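RNA-binding protein RMD9, mitochondrial (PDB 7A9X) binds a dodecameric RNA motif in the 3'-untranslated regions of yeast mitochondrial mRNAs and takes part in their processing or stability. Local coordinates at residues Ser418-Ile423 against Arg440-Ser445; Glu455-Arg460 against Asp486-Trp491. All blocks are in the same frame, centred on the assembly; numbering follows the deposited sequence.

From the N terminus, the chain runs through helix 417-429, turns over a short connection and returns along helix 436-445; interaction 1 closes this loop, joining what are assigned as the seventh and eighth pentatricopeptide repeats. The chain then goes on into helix 454-470 and helix 478-486, and interaction 2 closes a second loop where the link between helix 478-486 and helix 489-502 packs on helix 454-470. The two loops lie in series, neither nested nor crossed, with centres 11 Å apart. They touch mainly through helix 436-445: Leu442 O lies against Arg460 CD, Leu443 O against Ala487 CB, and Lys444 faces Asp486 in a long, weak ion pair.

Interaction 1 (Ser418-Ile423 against Arg440-Ser445). With nucleotides of chain B.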
loop_
_atom_site.group_PDB
_atom_site.type_symbol
_atom_site.label_atom_id
_atom_site.label_comp_id
_atom_site.label_asym_id
_atom_site.label_seq_id
_atom_site.Cartn_x
_atom_site.Cartn_y
_atom_site.Cartn_z
ATOM N N SER A 418 -23.319 21.319 1.356
ATOM C CA SER A 418 -24.054 20.620 2.405
ATOM C C SER A 418 -23.334 19.350 2.840
ATOM O O SER A 418 -23.304 19.024 4.032
ATOM C CB SER A 418 -25.462 20.284 1.918
ATOM O OG SER A 418 -25.406 19.354 0.848
ATOM N N ILE A 419 -22.754 18.613 1.889
ATOM C CA ILE A 419 -22.065 17.380 2.243
ATOM C C ILE A 419 -20.764 17.668 2.981
ATOM O O ILE A 419 -20.301 16.837 3.773
ATOM C CB ILE A 419 -21.830 16.520 0.984
ATOM C CG1 ILE A 419 -21.544 15.069 1.376
ATOM C CG2 ILE A 419 -20.705 17.091 0.128
ATOM C CD1 ILE A 419 -22.705 14.392 2.068
ATOM N N ILE A 420 -20.167 18.840 2.759
ATOM C CA ILE A 420 -18.957 19.209 3.486
ATOM C C ILE A 420 -19.286 19.495 4.945
ATOM O O ILE A 420 -18.620 18.996 5.862
ATOM C CB ILE A 420 -18.276 20.416 2.814
ATOM C CG1 ILE A 420 -18.006 20.119 1.339
ATOM C CG2 ILE A 420 -16.986 20.779 3.535
ATOM C CD1 ILE A 420 -17.390 21.284 0.586
ATOM N N ASP A 421 -20.322 20.305 5.184
ATOM C CA ASP A 421 -20.749 20.590 6.547
ATOM C C ASP A 421 -21.318 19.357 7.234
ATOM O O ASP A 421 -21.243 19.253 8.463
ATOM C CB ASP A 421 -21.782 21.721 6.547
ATOM C CG ASP A 421 -21.254 22.997 5.922
ATOM O OD1 ASP A 421 -20.039 23.256 6.030
ATOM O OD2 ASP A 421 -22.050 23.736 5.311
ATOM N N PHE A 422 -21.881 18.421 6.468
ATOM C CA PHE A 422 -22.399 17.193 7.057
ATOM C C PHE A 422 -21.266 16.331 7.605
ATOM O O PHE A 422 -21.347 15.830 8.732
ATOM C CB PHE A 422 -23.224 16.429 6.020
ATOM C CG PHE A 422 -23.711 15.086 6.491
ATOM C CD1 PHE A 422 -24.785 14.986 7.365
ATOM C CD2 PHE A 422 -23.102 13.922 6.050
ATOM C CE1 PHE A 422 -25.237 13.745 7.798
ATOM C CE2 PHE A 422 -23.546 12.679 6.474
ATOM C CZ PHE A 422 -24.614 12.588 7.349
ATOM N N ILE A 423 -20.194 16.158 6.826
ATOM C CA ILE A 423 -19.069 15.348 7.285
ATOM C C ILE A 423 -18.344 16.040 8.431
ATOM O O ILE A 423 -17.967 15.400 9.420
ATOM C CB ILE A 423 -18.109 15.044 6.120
ATOM C CG1 ILE A 423 -18.834 14.281 5.013
ATOM C CG2 ILE A 423 -16.912 14.236 6.613
ATOM C CD1 ILE A 423 -19.506 13.033 5.502
ATOM N N ARG A 440 -6.889 18.812 6.491
ATOM C CA ARG A 440 -6.383 19.016 5.138
ATOM C C ARG A 440 -7.492 18.856 4.106
ATOM O O ARG A 440 -7.616 19.673 3.188
ATOM C CB ARG A 440 -5.239 18.043 4.848
ATOM C CG ARG A 440 -3.918 18.424 5.487
ATOM C CD ARG A 440 -2.875 17.338 5.296
ATOM N NE ARG A 440 -1.583 17.730 5.848
ATOM C CZ ARG A 440 -0.538 16.916 5.957
ATOM N NH1 ARG A 440 -0.631 15.654 5.554
ATOM N NH2 ARG A 440 0.599 17.363 6.473
ATOM N N ILE A 441 -8.312 17.812 4.247
ATOM C CA ILE A 441 -9.366 17.554 3.270
ATOM C C ILE A 441 -10.456 18.613 3.363
ATOM O O ILE A 441 -11.005 19.047 2.343
ATOM C CB ILE A 441 -9.934 16.137 3.463
ATOM C CG1 ILE A 441 -8.827 15.096 3.280
ATOM C CG2 ILE A 441 -11.069 15.881 2.485
ATOM C CD1 ILE A 441 -9.209 13.719 3.758
ATOM N N LEU A 442 -10.789 19.044 4.584
ATOM C CA LEU A 442 -11.804 20.081 4.751
ATOM C C LEU A 442 -11.394 21.371 4.052
ATOM O O LEU A 442 -12.235 22.062 3.464
ATOM C CB LEU A 442 -12.060 20.327 6.238
ATOM C CG LEU A 442 -12.909 19.275 6.957
ATOM C CD1 LEU A 442 -12.801 19.433 8.464
ATOM C CD2 LEU A 442 -14.360 19.379 6.521
ATOM N N LEU A 443 -10.105 21.711 4.096
ATOM C CA LEU A 443 -9.626 22.854 3.325
ATOM C C LEU A 443 -9.680 22.567 1.831
ATOM O O LEU A 443 -10.136 23.409 1.048
ATOM C CB LEU A 443 -8.203 23.220 3.748
ATOM C CG LEU A 443 -7.537 24.350 2.957
ATOM C CD1 LEU A 443 -8.337 25.639 3.073
ATOM C CD2 LEU A 443 -6.104 24.565 3.420
ATOM N N LYS A 444 -9.224 21.381 1.418
ATOM C CA LYS A 444 -9.245 21.017 0.005
ATOM C C LYS A 444 -10.659 21.034 -0.559
ATOM O O LYS A 444 -10.857 21.384 -1.729
ATOM C CB LYS A 444 -8.616 19.634 -0.182
ATOM C CG LYS A 444 -8.459 19.189 -1.631
ATOM C CD LYS A 444 -8.081 17.713 -1.711
ATOM C CE LYS A 444 -7.558 17.336 -3.088
ATOM N NZ LYS A 444 -8.491 17.697 -4.188
ATOM N N SER A 445 -11.653 20.672 0.259
ATOM C CA SER A 445 -13.027 20.566 -0.223
ATOM C C SER A 445 -13.570 21.902 -0.717
ATOM O O SER A 445 -14.462 21.925 -1.571
ATOM C CB SER A 445 -13.925 20.008 0.882
ATOM O OG SER A 445 -13.516 18.704 1.262
ATOM P P U B 11 -6.740 10.718 -1.145
ATOM O OP1 U B 11 -7.524 11.156 -2.330
ATOM O OP2 U B 11 -5.612 9.770 -1.331
ATOM O "O5'" U B 11 -6.178 12.016 -0.409
ATOM C "C5'" U B 11 -7.018 13.125 -0.134
ATOM C "C4'" U B 11 -6.314 14.154 0.710
ATOM O "O4'" U B 11 -6.080 13.624 2.042
ATOM C "C3'" U B 11 -4.931 14.574 0.238
ATOM O "O3'" U B 11 -4.965 15.523 -0.812
ATOM C "C2'" U B 11 -4.291 15.095 1.517
ATOM O "O2'" U B 11 -4.765 16.396 1.826
ATOM C "C1'" U B 11 -4.858 14.121 2.550
ATOM N N1 U B 11 -3.952 12.977 2.788
ATOM C C2 U B 11 -2.824 13.188 3.562
ATOM O O2 U B 11 -2.543 14.267 4.056
ATOM N N3 U B 11 -2.036 12.079 3.741
ATOM C C4 U B 11 -2.256 10.814 3.234
ATOM O O4 U B 11 -1.452 9.913 3.478
ATOM C C5 U B 11 -3.440 10.680 2.445
ATOM C C6 U B 11 -4.227 11.741 2.254
#
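Helix 417-429 and helix 436-445 come together at Ile420 and Ser445, whose CA atoms lie 7.1 Å apart, the nearest pair of the two segments. Ile420 carries the contact with both branches. CG1 stands anti to the carbonyl carbon (chi1 -55°) and chi2 is extended, which sends CD1 against Ser445, where it lies 3.7 Å from both CB and O of that residue. The other branch, CG2, meets the tip of Leu442 at CD2, 4.2 Å away. No hydrogen bond crosses between the two segments. Ser445 turns its hydroxyl back to its own helix: OG donates to Ile441 O at 2.8 Å, coming from above the carbonyl plane, and the same oxygen also accepts from Ser445 N. The hydroxyl is thus satisfied locally, and CB is left as the surface that Ile420 packs on.

Within 440-445, Arg440, Ile441 and Lys444 face the RNA. The arm of Arg440 is extended from CG to NE, and NH1 donates to O2 of U11 of chain B at 2.8 Å and 155°, with the uracil oxygen at the edge of the guanidinium, near its plane. Salt bridges to Asp480 and Asp134 hold the same group at NE and NH1. A leucine here would probably leave O2 of U11 of chain B without this donor and both aspartates without their cationic mate. Ile441 lays CG1 3.4 Å from the sugar oxygen O4' of U11 of chain B. The chemistry is therefore divided: apolar packing joins neighbouring repeats, while a charged arm, probably steadied by two carboxylates, bonds a uracil carbonyl and an isoleucine lines the ribose.

Interaction 2 (Glu455-Arg460 against Asp486-Trp491); sequences EEILDR and DATVVW
Ile457 of helix 454-470 meets the short link between helix 478-486 and helix 489-502, touching Ala487 and Thr488 with different branches. With chi1 at -60° and chi2 near 180°, the longer branch reaches straight out from the helix and sets CD1 3.8 Å from Ala487 O. CG2 comes to 4.4 Å from CG2 of Thr488, a looser approach of methyl to methyl. The backbones are nearest at Ile457 and Ala487, with 7.5 Å between their CA atoms, and no hydrogen bond joins the segments.

The polar atoms of the link find partners elsewhere. Ala487 O accepts from Arg540 NH2, and Thr488 OG1 is bonded to Leu484 O in the preceding helix; Thr488 occupies the N-cap position of helix 489-502, but its side chain makes no capping bond. Arg540 also packs on Ile457 and forms a cation-pi pair with Trp491, whose NE1 is bonded to Asp450.

Farther round helix 454-470, Glu456 and Arg460, one turn apart, form a salt bridge. Arg460 NE donates to Glu456 OE1 at 3.2 Å and 155°, meeting the anti lone pair nearly in the guanidinium plane, while the bond from NH2 to the same oxygen is weak. Because Arg460 NH1 also bridges to Asp424, the guanidinium links helix 454-470 back to helix 417-429.

Such packing of a helix side chain on the turn that follows the neighbouring helix 478-486 is consistent with the stacked helices of an alpha-solenoid, here joining the probable eighth pentatricopeptide repeat to the helices that follow it.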
loop_
_atom_site.group_PDB
_atom_site.type_symbol
_atom_site.label_atom_id
_atom_site.label_comp_id
_atom_site.label_asym_id
_atom_site.label_seq_id
_atom_site.Cartn_x
_atom_site.Cartn_y
_atom_site.Cartn_z
ATOM N N GLU A 455 -13.079 34.175 3.672
ATOM C CA GLU A 455 -13.087 34.051 5.124
ATOM C C GLU A 455 -13.088 32.587 5.547
ATOM O O GLU A 455 -12.323 32.186 6.431
ATOM C CB GLU A 455 -14.300 34.776 5.706
ATOM C CG GLU A 455 -14.524 36.162 5.135
ATOM C CD GLU A 455 -15.781 36.812 5.672
ATOM O OE1 GLU A 455 -16.288 36.351 6.716
ATOM O OE2 GLU A 455 -16.266 37.779 5.049
ATOM N N GLU A 456 -13.947 31.773 4.925
ATOM C CA GLU A 456 -13.989 30.355 5.263
ATOM C C GLU A 456 -12.704 29.646 4.858
ATOM O O GLU A 456 -12.260 28.725 5.553
ATOM C CB GLU A 456 -15.195 29.689 4.601
ATOM C CG GLU A 456 -15.400 28.246 5.020
ATOM C CD GLU A 456 -16.630 27.627 4.388
ATOM O OE1 GLU A 456 -16.759 26.385 4.431
ATOM O OE2 GLU A 456 -17.465 28.384 3.849
ATOM N N ILE A 457 -12.095 30.061 3.745
ATOM C CA ILE A 457 -10.817 29.485 3.337
ATOM C C ILE A 457 -9.749 29.779 4.381
ATOM O O ILE A 457 -8.934 28.910 4.721
ATOM C CB ILE A 457 -10.415 30.010 1.946
ATOM C CG1 ILE A 457 -11.481 29.639 0.911
ATOM C CG2 ILE A 457 -9.062 29.456 1.535
ATOM C CD1 ILE A 457 -11.137 30.058 -0.499
ATOM N N LEU A 458 -9.741 31.003 4.912
ATOM C CA LEU A 458 -8.811 31.343 5.984
ATOM C C LEU A 458 -9.105 30.545 7.248
ATOM O O LEU A 458 -8.179 30.064 7.911
ATOM C CB LEU A 458 -8.871 32.844 6.275
ATOM C CG LEU A 458 -8.071 33.767 5.357
ATOM C CD1 LEU A 458 -8.454 35.219 5.599
ATOM C CD2 LEU A 458 -6.581 33.562 5.579
ATOM N N ASP A 459 -10.385 30.388 7.593
ATOM C CA ASP A 459 -10.745 29.687 8.823
ATOM C C ASP A 459 -10.290 28.233 8.783
ATOM O O ASP A 459 -9.710 27.725 9.749
ATOM C CB ASP A 459 -12.254 29.773 9.056
ATOM C CG ASP A 459 -12.723 31.191 9.311
ATOM O OD1 ASP A 459 -11.963 31.973 9.922
ATOM O OD2 ASP A 459 -13.852 31.526 8.895
ATOM N N ARG A 460 -10.551 27.544 7.671
ATOM C CA ARG A 460 -10.134 26.152 7.564
ATOM C C ARG A 460 -8.624 26.021 7.415
ATOM O O ARG A 460 -8.069 24.970 7.754
ATOM C CB ARG A 460 -10.857 25.476 6.397
ATOM C CG ARG A 460 -12.367 25.413 6.579
ATOM C CD ARG A 460 -13.020 24.440 5.609
ATOM N NE ARG A 460 -14.476 24.468 5.720
ATOM C CZ ARG A 460 -15.177 23.744 6.587
ATOM N NH1 ARG A 460 -14.560 22.924 7.428
ATOM N NH2 ARG A 460 -16.500 23.841 6.615
ATOM N N ASP A 486 -5.278 23.804 -3.883
ATOM C CA ASP A 486 -6.468 23.219 -4.488
ATOM C C ASP A 486 -7.729 24.015 -4.185
ATOM O O ASP A 486 -8.683 23.968 -4.970
ATOM C CB ASP A 486 -6.638 21.772 -4.022
ATOM C CG ASP A 486 -5.692 20.823 -4.727
ATOM O OD1 ASP A 486 -5.007 21.268 -5.674
ATOM O OD2 ASP A 486 -5.632 19.639 -4.340
ATOM N N ALA A 487 -7.756 24.751 -3.078
ATOM C CA ALA A 487 -8.914 25.550 -2.708
ATOM C C ALA A 487 -8.896 26.946 -3.316
ATOM O O ALA A 487 -9.865 27.692 -3.144
ATOM C CB ALA A 487 -9.017 25.655 -1.183
ATOM N N THR A 488 -7.825 27.320 -4.016
ATOM C CA THR A 488 -7.731 28.658 -4.587
ATOM C C THR A 488 -7.369 28.603 -6.068
ATOM O O THR A 488 -8.215 28.858 -6.932
ATOM C CB THR A 488 -6.701 29.494 -3.818
ATOM O OG1 THR A 488 -5.417 28.865 -3.894
ATOM C CG2 THR A 488 -7.101 29.639 -2.350
ATOM N N VAL A 489 -6.113 28.256 -6.363
ATOM C CA VAL A 489 -5.601 28.325 -7.730
ATOM C C VAL A 489 -6.360 27.372 -8.645
ATOM O O VAL A 489 -6.763 27.743 -9.756
ATOM C CB VAL A 489 -4.092 28.024 -7.745
ATOM C CG1 VAL A 489 -3.531 28.126 -9.161
ATOM C CG2 VAL A 489 -3.364 28.960 -6.803
ATOM N N VAL A 490 -6.556 26.130 -8.199
ATOM C CA VAL A 490 -7.220 25.135 -9.037
ATOM C C VAL A 490 -8.665 25.537 -9.299
ATOM O O VAL A 490 -9.170 25.398 -10.418
ATOM C CB VAL A 490 -7.119 23.742 -8.389
ATOM C CG1 VAL A 490 -7.707 22.685 -9.306
ATOM C CG2 VAL A 490 -5.671 23.421 -8.069
ATOM N N TRP A 491 -9.350 26.054 -8.274
ATOM C CA TRP A 491 -10.714 26.536 -8.465
ATOM C C TRP A 491 -10.753 27.703 -9.443
ATOM O O TRP A 491 -11.624 27.755 -10.320
ATOM C CB TRP A 491 -11.322 26.934 -7.119
ATOM C CG TRP A 491 -12.712 27.509 -7.213
ATOM C CD1 TRP A 491 -13.893 26.825 -7.123
ATOM C CD2 TRP A 491 -13.058 28.884 -7.409
ATOM N NE1 TRP A 491 -14.951 27.692 -7.255
ATOM C CE2 TRP A 491 -14.465 28.962 -7.432
ATOM C CE3 TRP A 491 -12.315 30.057 -7.570
ATOM C CZ2 TRP A 491 -15.144 30.167 -7.608
ATOM C CZ3 TRP A 491 -12.989 31.251 -7.745
ATOM C CH2 TRP A 491 -14.389 31.298 -7.762
#